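Mevalonate kinase (Staphylococcus aureus, PDB 2X7I) probably catalyses the ATP-dependent phosphorylation of mevalonate to 5-phosphomevalonate, an early step of isoprenoid biosynthesis, as a member of the GHMP kinase family. Local coordinates at residues 177-182 with 276-281; 251-256 with 291-296; 13-18 with 266-271; 32-37 with 302-307; 232-237 with 262-267. All coordinates share one frame; numbering follows the deposited sequence. Where two conformers were deposited one is given.

Interaction 1. Residues 177-182 with 276-281; sequences VVIDTG and MLLLAK
Val-177 to Ile-179 run antiparallel to Met-276 to Leu-278 as adjacent strands, with axes 4.8 Å apart and directions 156° from each other. Two hydrogen-bonded pairs flank a non-hydrogen-bonded one. Val-177 exchanges bonds with Leu-278, Val-177 N giving to Leu-278 O at 2.7 Å and Leu-278 N to Val-177 O at 2.8 Å; Ile-179 and Met-276 repeat the exchange, with Ile-179 N to Met-276 O at 2.7 Å. In between, Val-178 faces Leu-277, and a CA-H...O contact runs from Leu-277 CA to Val-177 O.

These are the two central strands of the four-stranded antiparallel sheet of the C-terminal domain, whose strand order is that of a ferredoxin-like fold. Strand 300-305 adds on beyond Val-178, and strand 264-267 beyond Leu-277.

On one face sit Val-177, Ile-179, Met-276 and Leu-278. Ile-179 and Met-276 lie alongside each other, Ile-179 CB to Met-276 CB at 3.9 Å. The CG1 branch of Ile-179, turned away from its own carbonyl carbon (chi1 -62°), heads toward Leu-278, though the exact place of its CD1 is doubtful. Helices 248-259 and 283-295 cover this face through Leu-253, Met-254, Ile-289 and Val-293. On the opposite face, Val-178 CG2 and Leu-277 CD2 touch at 4.0 Å, both side chains pointing the same way. Just past the pairing, Asp-180 OD2 takes the N-H of Gly-182 at 2.8 Å from above the carboxylate plane, closing an Asx turn; the same oxygen also forms a salt bridge with Arg-99.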
# COMPACT_ATOMS: atom_id res chain seq x y z
N VAL A 177 -0.06 13.63 0.22
CA VAL A 177 -1.15 13.33 -0.71
C VAL A 177 -0.71 12.20 -1.63
O VAL A 177 0.34 12.29 -2.26
CB VAL A 177 -1.54 14.55 -1.58
CG1 VAL A 177 -2.64 14.18 -2.57
CG2 VAL A 177 -1.98 15.70 -0.70
N VAL A 178 -1.50 11.14 -1.68
CA VAL A 178 -1.23 9.99 -2.52
C VAL A 178 -2.17 10.07 -3.72
O VAL A 178 -3.38 10.13 -3.55
CB VAL A 178 -1.45 8.69 -1.74
CG1 VAL A 178 -1.27 7.47 -2.63
CG2 VAL A 178 -0.50 8.64 -0.54
N ILE A 179 -1.61 10.09 -4.92
CA ILE A 179 -2.39 10.21 -6.14
C ILE A 179 -2.24 8.96 -7.02
O ILE A 179 -1.14 8.49 -7.26
CB ILE A 179 -1.94 11.43 -6.96
CG1 ILE A 179 -2.17 12.72 -6.18
CG2 ILE A 179 -2.68 11.47 -8.30
CD1 ILE A 179 -1.34 13.90 -6.65
N ASP A 180 -3.38 8.44 -7.48
CA ASP A 180 -3.45 7.34 -8.44
C ASP A 180 -3.85 7.95 -9.79
O ASP A 180 -4.85 8.64 -9.87
CB ASP A 180 -4.49 6.32 -7.95
CG ASP A 180 -4.83 5.25 -8.98
OD1 ASP A 180 -5.81 4.50 -8.76
OD2 ASP A 180 -4.14 5.14 -10.01
N THR A 181 -3.05 7.71 -10.83
CA THR A 181 -3.33 8.27 -12.15
C THR A 181 -4.32 7.45 -12.98
O THR A 181 -4.72 7.87 -14.06
CB THR A 181 -2.03 8.47 -12.97
OG1 THR A 181 -1.49 7.20 -13.34
CG2 THR A 181 -0.99 9.26 -12.17
N GLY A 182 -4.71 6.27 -12.49
CA GLY A 182 -5.79 5.51 -13.11
C GLY A 182 -5.42 4.70 -14.34
O GLY A 182 -4.24 4.43 -14.60
N MET A 276 1.60 8.75 -7.10
CA MET A 276 2.36 9.99 -6.98
C MET A 276 2.20 10.40 -5.53
O MET A 276 1.09 10.36 -5.00
CB MET A 276 1.82 11.09 -7.91
CG MET A 276 2.74 12.30 -8.01
SD MET A 276 2.24 13.52 -9.26
CE MET A 276 1.19 14.54 -8.27
N LEU A 277 3.31 10.75 -4.89
CA LEU A 277 3.32 11.17 -3.50
C LEU A 277 3.71 12.65 -3.41
O LEU A 277 4.78 13.03 -3.88
CB LEU A 277 4.31 10.31 -2.69
CG LEU A 277 4.27 8.80 -2.92
CD1 LEU A 277 5.41 8.09 -2.21
CD2 LEU A 277 2.94 8.22 -2.48
N LEU A 278 2.83 13.48 -2.84
CA LEU A 278 3.12 14.91 -2.66
C LEU A 278 3.11 15.25 -1.18
O LEU A 278 2.23 14.82 -0.45
CB LEU A 278 2.09 15.78 -3.40
CG LEU A 278 1.94 15.54 -4.91
CD1 LEU A 278 0.75 16.31 -5.48
CD2 LEU A 278 3.22 15.89 -5.63
N LEU A 279 4.09 16.05 -0.75
CA LEU A 279 4.23 16.40 0.65
C LEU A 279 3.68 17.80 0.91
O LEU A 279 4.00 18.74 0.19
CB LEU A 279 5.70 16.32 1.07
CG LEU A 279 6.36 14.93 1.04
CD1 LEU A 279 7.71 14.97 1.74
CD2 LEU A 279 5.47 13.86 1.68
N ALA A 280 2.84 17.91 1.93
CA ALA A 280 2.23 19.18 2.33
C ALA A 280 2.47 19.36 3.81
O ALA A 280 2.55 18.38 4.55
CB ALA A 280 0.75 19.17 2.04
N LYS A 281 2.57 20.61 4.24
CA LYS A 281 2.87 20.94 5.63
C LYS A 281 1.67 20.76 6.55
O LYS A 281 1.84 20.42 7.73
CB LYS A 281 3.39 22.38 5.74
CG LYS A 281 4.68 22.63 4.97
CD LYS A 281 5.14 24.10 5.08
CE LYS A 281 6.61 24.27 4.71
NZ LYS A 281 7.12 25.65 5.08

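Interaction 2. Residues 251-256 with 291-296; sequences EQLMKI and KAVEKA
Leu-253 reaches Val-293 because its CG swings opposite the backbone N (chi1 -159°), which carries the fork across to the neighbouring helix. Val-293 meets it with CG2, the branch likewise turned from its own backbone N, while CG1 takes the position between N and the carbonyl carbon (chi1 74°). The two side chains cross nearly at right angles, and CG2 of Val-293 pushes against the fork of Leu-253, 3.3 Å from CD1 and 3.5 Å from CG. Both approaches are tight for carbon atoms.

One turn on, Ile-256 spreads its two arms along the neighbouring helix. CG2 settles on Ala-292, 4.0 Å from CB and 3.6 Å from the carbonyl O of Ala-292, while CD1 of Ile-256 reaches 3.2 Å from Ala-296 CB, again closely packed. Ala-296 is where the chain leaves helical geometry, so the contact runs just past the last turn of helix 283-295. The helices lie roughly antiparallel, at 149°, with axes 9.5 Å apart. They are the pair that covers one face of the C-terminal sheet: Leu-253 and Val-293 both rest on Ile-179 of its strand 175-180.

Ile-256 and the alanines sit nearer the surface than Leu-253 and Val-293. The side chains that meet are all aliphatic, and the one polar atom closely touched by Ile-256, Ala-292 O, is met by a methyl, so cohesion between these segments comes from shape fit and the hydrophobic effect.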
# COMPACT_ATOMS: atom_id res chain seq x y z
N GLU A 251 4.15 14.75 -15.20
CA GLU A 251 4.90 15.91 -14.70
C GLU A 251 3.97 17.10 -14.51
O GLU A 251 4.11 17.85 -13.55
CB GLU A 251 6.08 16.26 -15.62
CG GLU A 251 7.12 15.12 -15.85
CD GLU A 251 7.50 14.34 -14.58
OE1 GLU A 251 7.70 13.11 -14.69
OE2 GLU A 251 7.60 14.94 -13.48
N GLN A 252 3.01 17.26 -15.42
CA GLN A 252 2.00 18.33 -15.33
C GLN A 252 1.09 18.16 -14.11
O GLN A 252 0.62 19.14 -13.55
CB GLN A 252 1.17 18.39 -16.62
CG GLN A 252 0.39 19.70 -16.82
CD GLN A 252 1.14 20.76 -17.64
OE1 GLN A 252 2.36 20.89 -17.56
NE2 GLN A 252 0.39 21.52 -18.44
N LEU A 253 0.83 16.91 -13.71
CA LEU A 253 0.03 16.65 -12.52
C LEU A 253 0.81 17.03 -11.26
O LEU A 253 0.24 17.60 -10.33
CB LEU A 253 -0.39 15.18 -12.47
CG LEU A 253 -1.60 14.82 -11.60
CD1 LEU A 253 -2.83 15.59 -12.04
CD2 LEU A 253 -1.86 13.32 -11.66
N MET A 254 2.10 16.72 -11.22
CA MET A 254 2.93 17.14 -10.10
C MET A 254 3.09 18.67 -10.07
O MET A 254 3.05 19.28 -9.01
CB MET A 254 4.30 16.47 -10.16
CG MET A 254 5.07 16.55 -8.86
SD MET A 254 6.73 15.87 -8.98
CE MET A 254 6.34 14.11 -9.00
N LYS A 255 3.24 19.28 -11.25
CA LYS A 255 3.30 20.73 -11.38
C LYS A 255 2.06 21.39 -10.76
O LYS A 255 2.18 22.40 -10.07
CB LYS A 255 3.41 21.11 -12.86
CG LYS A 255 3.48 22.60 -13.16
CD LYS A 255 2.97 22.88 -14.58
CE LYS A 255 3.24 24.31 -15.02
NZ LYS A 255 4.69 24.59 -15.13
N ILE A 256 0.89 20.81 -11.02
CA ILE A 256 -0.37 21.31 -10.45
C ILE A 256 -0.42 21.13 -8.92
O ILE A 256 -0.93 22.00 -8.21
CB ILE A 256 -1.60 20.64 -11.12
CG1 ILE A 256 -1.83 21.26 -12.50
CG2 ILE A 256 -2.85 20.79 -10.27
CD1 ILE A 256 -2.92 20.60 -13.30
N LYS A 291 -8.09 18.73 -4.38
CA LYS A 291 -9.09 19.28 -5.28
C LYS A 291 -8.48 19.71 -6.61
O LYS A 291 -9.04 19.39 -7.67
CB LYS A 291 -9.84 20.45 -4.63
CG LYS A 291 -10.77 20.06 -3.45
CD LYS A 291 -11.75 18.90 -3.78
CE LYS A 291 -13.20 19.20 -3.34
NZ LYS A 291 -13.34 20.06 -2.11
N ALA A 292 -7.35 20.40 -6.58
CA ALA A 292 -6.69 20.86 -7.81
C ALA A 292 -6.24 19.70 -8.71
O ALA A 292 -6.32 19.79 -9.93
CB ALA A 292 -5.51 21.75 -7.48
N VAL A 293 -5.78 18.61 -8.09
CA VAL A 293 -5.26 17.45 -8.83
C VAL A 293 -6.39 16.56 -9.38
O VAL A 293 -6.25 15.98 -10.45
CB VAL A 293 -4.27 16.61 -7.97
CG1 VAL A 293 -4.99 15.79 -6.92
CG2 VAL A 293 -3.48 15.69 -8.84
N GLU A 294 -7.49 16.46 -8.64
CA GLU A 294 -8.69 15.75 -9.10
C GLU A 294 -9.31 16.52 -10.27
O GLU A 294 -9.64 15.94 -11.31
CB GLU A 294 -9.72 15.63 -7.98
CG GLU A 294 -9.23 14.90 -6.72
CD GLU A 294 -9.71 13.47 -6.61
OE1 GLU A 294 -10.08 13.07 -5.48
OE2 GLU A 294 -9.71 12.74 -7.63
N LYS A 295 -9.45 17.83 -10.08
CA LYS A 295 -9.94 18.74 -11.12
C LYS A 295 -9.13 18.59 -12.41
O LYS A 295 -9.69 18.64 -13.51
CB LYS A 295 -9.89 20.18 -10.59
CG LYS A 295 -10.40 21.26 -11.53
CD LYS A 295 -10.55 22.59 -10.79
CE LYS A 295 -10.62 23.77 -11.74
NZ LYS A 295 -11.77 23.66 -12.69
N ALA A 296 -7.82 18.37 -12.26
CA ALA A 296 -6.91 18.19 -13.40
C ALA A 296 -6.82 16.73 -13.87
O ALA A 296 -5.94 16.40 -14.68
CB ALA A 296 -5.53 18.72 -13.05

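Interaction 3. Residues 13-18 with 266-271; sequences GKIILI and KLTGAG
Lys-266 drapes its side chain along the carbonyl of Leu-17: CD is 3.4 Å and CE 3.3 Å from Leu-17 O, and NZ closes on that oxygen at 2.7 Å. Bends at chi3 (-74°) and chi4 (-70°) curl the chain back, letting the same NZ give a second bond to O of its neighbour Leu-267, also at 2.7 Å. The buried ammonium is thus gripped by two carbonyls, each met somewhat out of its plane.

The lysine opens the glycine-rich loop that follows strand 264-267, which matches the third conserved motif of GHMP kinases and in relatives borders the active site. Here it packs on the end of strand 6-16, where the chain turns a corner at Leu-17 and Ile-18. A water joins the two segments, accepting from Gly-269 N at 2.8 Å and donating to Ile-16 O at 2.8 Å.

Alongside this bridge, the methyl of Thr-268 lies against the strand backbone, CG2 being 3.8 Å from Ile-16 O and 4.2 Å from Ile-15 CG2. Its hydroxyl turns to another partner, the backbone N of Ser-275.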
# COMPACT_ATOMS: atom_id res chain seq x y z
N GLY A 13 -3.23 -0.59 4.03
CA GLY A 13 -2.31 -0.86 2.93
C GLY A 13 -0.88 -0.51 3.35
O GLY A 13 -0.58 -0.41 4.53
N LYS A 14 -0.01 -0.31 2.36
CA LYS A 14 1.33 0.21 2.62
C LYS A 14 1.86 1.02 1.44
O LYS A 14 1.40 0.85 0.31
CB LYS A 14 2.29 -0.93 2.99
CG LYS A 14 3.29 -1.33 1.94
CD LYS A 14 2.69 -1.94 0.69
CE LYS A 14 3.63 -1.71 -0.49
NZ LYS A 14 3.25 -2.42 -1.73
N ILE A 15 2.81 1.91 1.70
CA ILE A 15 3.47 2.66 0.63
C ILE A 15 4.97 2.48 0.73
O ILE A 15 5.54 2.53 1.81
CB ILE A 15 3.13 4.17 0.66
CG1 ILE A 15 1.61 4.37 0.61
CG2 ILE A 15 3.82 4.90 -0.51
CD1 ILE A 15 1.15 5.56 -0.19
N ILE A 16 5.61 2.24 -0.42
CA ILE A 16 7.05 2.31 -0.53
C ILE A 16 7.35 3.77 -0.80
O ILE A 16 7.15 4.25 -1.91
CB ILE A 16 7.59 1.43 -1.68
CG1 ILE A 16 7.17 -0.05 -1.52
CG2 ILE A 16 9.11 1.52 -1.75
CD1 ILE A 16 7.62 -0.70 -0.22
N LEU A 17 7.78 4.49 0.23
CA LEU A 17 8.11 5.91 0.09
C LEU A 17 9.24 6.11 -0.91
O LEU A 17 9.17 6.98 -1.78
CB LEU A 17 8.52 6.49 1.43
CG LEU A 17 7.42 6.74 2.46
CD1 LEU A 17 8.04 7.43 3.67
CD2 LEU A 17 6.29 7.58 1.90
N ILE A 18 10.28 5.29 -0.76
CA ILE A 18 11.44 5.30 -1.65
C ILE A 18 11.86 3.86 -1.82
O ILE A 18 11.89 3.11 -0.84
CB ILE A 18 12.63 6.06 -1.05
CG1 ILE A 18 12.22 7.41 -0.50
CG2 ILE A 18 13.74 6.25 -2.07
CD1 ILE A 18 13.12 7.89 0.63
N LYS A 266 7.26 12.92 -5.76
CA LYS A 266 7.94 11.81 -6.43
C LYS A 266 6.97 10.70 -6.80
O LYS A 266 5.85 10.65 -6.32
CB LYS A 266 9.07 11.23 -5.56
CG LYS A 266 8.61 10.36 -4.37
CD LYS A 266 9.79 9.79 -3.59
CE LYS A 266 10.51 8.65 -4.33
NZ LYS A 266 9.71 7.39 -4.40
N LEU A 267 7.43 9.81 -7.67
CA LEU A 267 6.68 8.62 -8.03
C LEU A 267 7.16 7.47 -7.17
O LEU A 267 8.32 7.44 -6.74
CB LEU A 267 6.91 8.29 -9.50
CG LEU A 267 6.53 9.37 -10.52
CD1 LEU A 267 6.89 8.92 -11.94
CD2 LEU A 267 5.05 9.71 -10.42
N THR A 268 6.28 6.51 -6.91
CA THR A 268 6.67 5.31 -6.18
C THR A 268 7.36 4.33 -7.11
O THR A 268 7.29 4.48 -8.33
CB THR A 268 5.46 4.63 -5.53
OG1 THR A 268 4.52 4.24 -6.54
CG2 THR A 268 4.81 5.56 -4.54
N GLY A 269 8.03 3.34 -6.54
CA GLY A 269 8.53 2.19 -7.31
C GLY A 269 9.67 2.52 -8.25
O GLY A 269 9.77 1.95 -9.34
N ALA A 270 10.53 3.43 -7.83
CA ALA A 270 11.70 3.84 -8.61
C ALA A 270 11.30 4.34 -9.99
O ALA A 270 11.95 4.02 -10.98
CB ALA A 270 12.70 2.68 -8.71
N GLY A 271 10.21 5.10 -10.07
CA GLY A 271 9.71 5.60 -11.36
C GLY A 271 8.61 4.79 -12.03
O GLY A 271 8.14 5.16 -13.10
O HOH W 1 8.91 4.20 -4.05

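Interaction 4. Residues 32-37 with 302-307; sequences VPFNAG and WIENLG
Phe-34 extends toward Trp-302 with CG opposite its backbone N (chi1 179°). Its CB lies against the backbone N of Lys-14 on the adjoining strand. Further out, CD1 of Phe-34 passes 3.2 Å from Glu-304 OE1. CZ drives into the indole of Trp-302, 3.5 Å from CG and 3.7 Å from CB. The phenyl edge meets the indole face in a T-shaped stack, the ring planes 81° apart and the phenyl centroid 5.1 Å from that of the five-membered ring. Over one phenyl face sits the backbone N of Gly-37.

Glu-304 clasps the type I turn from Phe-34 to Gly-37. A bend at chi2 (74°) lifts its carboxylate to two successive N-H groups: Asn-35 N reaches Glu-304 OE2 at 3.0 Å on the syn side, a little out of plane, and Ala-36 N reaches Glu-304 OE1 at 3.0 Å on its syn lone pair. A weak bond from Asn-35 ND2 to Glu-304 OE2, 3.2 Å long, supplements them. With both oxygens engaged, the buried carboxylate is held against rotation, and these donors would be expected to stabilise its negative charge. Ala-36 CB fits in between, 4.0 Å from Trp-302 CB.

The turn comes where strand 29-45 turns a corner beside strand 6-16 in the N-terminal sheet, whereas Trp-302 and Glu-304 belong to strand 300-305 at the border of the C-terminal sheet. Val-178 of the adjacent strand 175-180 touches both aromatic side chains, and Ile-303 points the other way, onto helix 283-295.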
# COMPACT_ATOMS: atom_id res chain seq x y z
N VAL A 32 6.09 2.13 4.66
CA VAL A 32 5.36 2.58 5.84
C VAL A 32 3.90 2.18 5.69
O VAL A 32 3.42 2.02 4.57
CB VAL A 32 5.42 4.13 6.04
CG1 VAL A 32 6.84 4.58 6.23
CG2 VAL A 32 4.76 4.86 4.86
N PRO A 33 3.18 2.05 6.82
CA PRO A 33 1.75 1.77 6.76
C PRO A 33 1.00 2.85 6.00
O PRO A 33 1.35 4.02 6.12
CB PRO A 33 1.32 1.76 8.24
CG PRO A 33 2.54 1.59 9.02
CD PRO A 33 3.65 2.18 8.21
N PHE A 34 0.00 2.46 5.22
CA PHE A 34 -0.85 3.42 4.52
C PHE A 34 -2.22 3.39 5.20
O PHE A 34 -3.12 2.66 4.80
CB PHE A 34 -0.93 3.03 3.03
CG PHE A 34 -1.80 3.93 2.19
CD1 PHE A 34 -1.80 5.30 2.35
CD2 PHE A 34 -2.60 3.38 1.18
CE1 PHE A 34 -2.59 6.11 1.55
CE2 PHE A 34 -3.38 4.18 0.38
CZ PHE A 34 -3.38 5.55 0.56
N ASN A 35 -2.35 4.21 6.24
CA ASN A 35 -3.53 4.20 7.11
C ASN A 35 -4.81 4.68 6.43
O ASN A 35 -5.90 4.41 6.92
CB ASN A 35 -3.28 5.06 8.35
CG ASN A 35 -2.12 4.56 9.18
OD1 ASN A 35 -2.11 3.41 9.62
ND2 ASN A 35 -1.14 5.42 9.42
N ALA A 36 -4.68 5.42 5.33
CA ALA A 36 -5.84 5.88 4.58
C ALA A 36 -6.51 4.74 3.80
O ALA A 36 -7.70 4.80 3.49
CB ALA A 36 -5.44 7.01 3.63
N GLY A 37 -5.75 3.70 3.48
CA GLY A 37 -6.27 2.54 2.75
C GLY A 37 -6.75 1.49 3.73
O GLY A 37 -6.03 1.14 4.66
N TRP A 302 -5.78 10.20 -1.87
CA TRP A 302 -5.88 9.99 -0.42
C TRP A 302 -5.00 11.00 0.32
O TRP A 302 -3.95 11.41 -0.19
CB TRP A 302 -5.41 8.59 -0.02
CG TRP A 302 -6.13 7.43 -0.65
CD1 TRP A 302 -7.15 6.72 -0.12
CD2 TRP A 302 -5.84 6.83 -1.92
NE1 TRP A 302 -7.53 5.71 -0.98
CE2 TRP A 302 -6.74 5.76 -2.09
CE3 TRP A 302 -4.91 7.11 -2.93
CZ2 TRP A 302 -6.74 4.96 -3.23
CZ3 TRP A 302 -4.91 6.31 -4.06
CH2 TRP A 302 -5.82 5.25 -4.20
N ILE A 303 -5.40 11.37 1.53
CA ILE A 303 -4.59 12.20 2.39
C ILE A 303 -4.10 11.35 3.55
O ILE A 303 -4.90 10.79 4.30
CB ILE A 303 -5.35 13.43 2.90
CG1 ILE A 303 -5.68 14.38 1.74
CG2 ILE A 303 -4.53 14.16 3.95
CD1 ILE A 303 -6.60 15.53 2.12
N GLU A 304 -2.78 11.25 3.68
CA GLU A 304 -2.14 10.51 4.76
C GLU A 304 -1.53 11.48 5.76
O GLU A 304 -0.65 12.27 5.41
CB GLU A 304 -1.05 9.60 4.18
CG GLU A 304 -0.38 8.65 5.18
CD GLU A 304 -1.26 7.48 5.60
OE1 GLU A 304 -2.29 7.21 4.93
OE2 GLU A 304 -0.91 6.81 6.60
N ASN A 305 -2.01 11.44 7.00
CA ASN A 305 -1.35 12.12 8.12
C ASN A 305 -0.11 11.32 8.47
O ASN A 305 -0.18 10.11 8.64
CB ASN A 305 -2.27 12.21 9.33
CG ASN A 305 -1.73 13.13 10.43
OD1 ASN A 305 -0.53 13.41 10.51
ND2 ASN A 305 -2.62 13.58 11.30
N LEU A 306 1.04 11.99 8.59
CA LEU A 306 2.29 11.28 8.83
C LEU A 306 2.61 11.12 10.32
O LEU A 306 3.71 10.70 10.67
CB LEU A 306 3.44 11.92 8.05
CG LEU A 306 3.30 11.89 6.52
CD1 LEU A 306 4.54 12.48 5.87
CD2 LEU A 306 3.04 10.48 5.99
N GLY A 307 1.64 11.41 11.18
CA GLY A 307 1.67 10.98 12.58
C GLY A 307 2.31 11.93 13.56
O GLY A 307 2.38 11.63 14.76

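Interaction 5. Residues 232-237 with 262-267; sequences IFNECH and AIAGKL
Helix-on-strand packing joins Phe-233, Asn-234 and His-237 of helix 226-243 to Ala-264, Gly-265 and Lys-266 of strand 264-267, at one edge of the sheet. The axes approach to 6.5 Å at 47°. Phe-233 supplies the apolar part: its CB touches Ala-264 CB at 3.8 Å, and one ring face carries the aliphatic chain of Lys-266. CD of the lysine stands over the ring centre, 3.8 Å from the Phe-233 centroid, as a CH-pi contact. The placement of Lys-266 CG between its own N and carbonyl carbon (chi1 74°) lays the chain across the ring, and CE goes on to Cys-236 CB.

In the C-terminal GHMP kinase domain this helix packs against a border strand of the ferredoxin-like sheet, and Phe-233 also reaches Leu-277 and Leu-279 on the next strand, 276-280. Leu-267, by contrast, leans on Ile-250 of helix 248-259.

The polar part belongs to Asn-234. Asn-234 ND2 donates to Ile-263 O at 3.1 Å, nearly straight (174°) and within both the amide and carbonyl planes. At the other end of the amide, Asn-234 OD1 takes a weak bond of 3.4 Å from Gly-265 N and a stronger one, 2.7 Å, from a water that also donates to Gly-265 O. His-237 sets CB 3.4 Å from Gly-265 O, while its NE2 hydrogen-bonds Glu-251 on helix 248-259.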
# COMPACT_ATOMS: atom_id res chain seq x y z
N ILE A 232 14.77 14.95 0.11
CA ILE A 232 14.99 13.61 -0.44
C ILE A 232 13.98 13.25 -1.53
O ILE A 232 14.36 12.71 -2.56
CB ILE A 232 15.00 12.54 0.69
CG1 ILE A 232 16.27 12.70 1.53
CG2 ILE A 232 14.92 11.13 0.12
CD1 ILE A 232 16.25 11.95 2.83
N PHE A 233 12.70 13.56 -1.32
CA PHE A 233 11.68 13.33 -2.36
C PHE A 233 12.06 14.06 -3.65
O PHE A 233 12.01 13.48 -4.73
CB PHE A 233 10.30 13.81 -1.90
CG PHE A 233 9.45 12.76 -1.22
CD1 PHE A 233 10.01 11.79 -0.40
CD2 PHE A 233 8.08 12.76 -1.39
CE1 PHE A 233 9.22 10.83 0.22
CE2 PHE A 233 7.27 11.81 -0.77
CZ PHE A 233 7.86 10.85 0.04
N ASN A 234 12.43 15.34 -3.53
CA ASN A 234 12.72 16.18 -4.69
C ASN A 234 14.02 15.76 -5.40
O ASN A 234 14.13 15.86 -6.62
CB ASN A 234 12.77 17.65 -4.29
CG ASN A 234 11.40 18.21 -3.91
OD1 ASN A 234 10.40 17.95 -4.60
ND2 ASN A 234 11.34 19.00 -2.84
N GLU A 235 14.99 15.28 -4.62
CA GLU A 235 16.22 14.71 -5.18
C GLU A 235 15.95 13.43 -5.94
O GLU A 235 16.49 13.23 -7.03
CB GLU A 235 17.27 14.47 -4.08
CG GLU A 235 17.78 15.77 -3.48
CD GLU A 235 19.15 15.66 -2.82
OE1 GLU A 235 20.06 15.01 -3.41
OE2 GLU A 235 19.33 16.25 -1.74
N CYS A 236 15.10 12.56 -5.39
CA CYS A 236 14.70 11.30 -6.05
C CYS A 236 14.10 11.59 -7.41
O CYS A 236 14.45 10.97 -8.41
CB CYS A 236 13.65 10.54 -5.23
SG CYS A 236 14.20 9.78 -3.69
N HIS A 237 13.17 12.54 -7.44
CA HIS A 237 12.44 12.86 -8.66
C HIS A 237 13.32 13.45 -9.75
O HIS A 237 13.24 13.02 -10.90
CB HIS A 237 11.29 13.82 -8.38
CG HIS A 237 10.37 13.99 -9.54
ND1 HIS A 237 9.68 12.92 -10.09
CD2 HIS A 237 10.07 15.06 -10.30
CE1 HIS A 237 8.97 13.35 -11.12
NE2 HIS A 237 9.19 14.65 -11.27
N ALA A 262 2.16 21.86 -2.59
CA ALA A 262 2.99 20.69 -2.34
C ALA A 262 4.46 21.12 -2.37
O ALA A 262 4.91 21.70 -3.35
CB ALA A 262 2.74 19.60 -3.39
N ILE A 263 5.19 20.83 -1.29
CA ILE A 263 6.60 21.22 -1.16
C ILE A 263 7.54 20.20 -1.75
O ILE A 263 8.73 20.45 -1.86
CB ILE A 263 7.01 21.50 0.32
CG1 ILE A 263 6.95 20.24 1.19
CG2 ILE A 263 6.14 22.60 0.92
CD1 ILE A 263 7.44 20.46 2.60
N ALA A 264 7.01 19.04 -2.11
CA ALA A 264 7.81 17.96 -2.69
C ALA A 264 6.93 16.97 -3.44
O ALA A 264 5.72 16.89 -3.19
CB ALA A 264 8.61 17.25 -1.59
N GLY A 265 7.54 16.21 -4.34
CA GLY A 265 6.84 15.22 -5.14
C GLY A 265 7.77 14.15 -5.68
O GLY A 265 8.93 14.42 -6.00
N LYS A 266 7.26 12.92 -5.76
CA LYS A 266 7.94 11.81 -6.43
C LYS A 266 6.97 10.70 -6.80
O LYS A 266 5.85 10.65 -6.32
CB LYS A 266 9.07 11.23 -5.56
CG LYS A 266 8.61 10.36 -4.37
CD LYS A 266 9.79 9.79 -3.59
CE LYS A 266 10.51 8.65 -4.33
NZ LYS A 266 9.71 7.39 -4.40
N LEU A 267 7.43 9.81 -7.67
CA LEU A 267 6.68 8.62 -8.03
C LEU A 267 7.16 7.47 -7.17
O LEU A 267 8.32 7.44 -6.74
CB LEU A 267 6.91 8.29 -9.50
CG LEU A 267 6.53 9.37 -10.52
CD1 LEU A 267 6.89 8.92 -11.94
CD2 LEU A 267 5.05 9.71 -10.42
O HOH W 2 9.62 16.88 -6.94
O HOH W 3 10.41 9.90 -8.51

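In the fold
Interaction 1 is the middle of the C-terminal sheet, with the others set around it: interactions 2, 3 and 5 are each centred about 10 Å away and interaction 4 about 11 Å. Backbone bonds tie strand 276-280 to the strand shared by interactions 3 and 5, and Val-178 N to Trp-302 O of interaction 4. Interactions 2 and 5, about 15 Å apart between centres, meet where Glu-251 OE2 bonds His-237 NE2 at 2.7 Å. Interactions 3 and 4 both bring the C-terminal sheet against strands of the N-terminal one. The glycine-rich loop of interaction 3 probably borders the active site, as in relatives; within segment 13-18, Lys-14 NZ lies close to a citrate, probably from the crystallisation liquor.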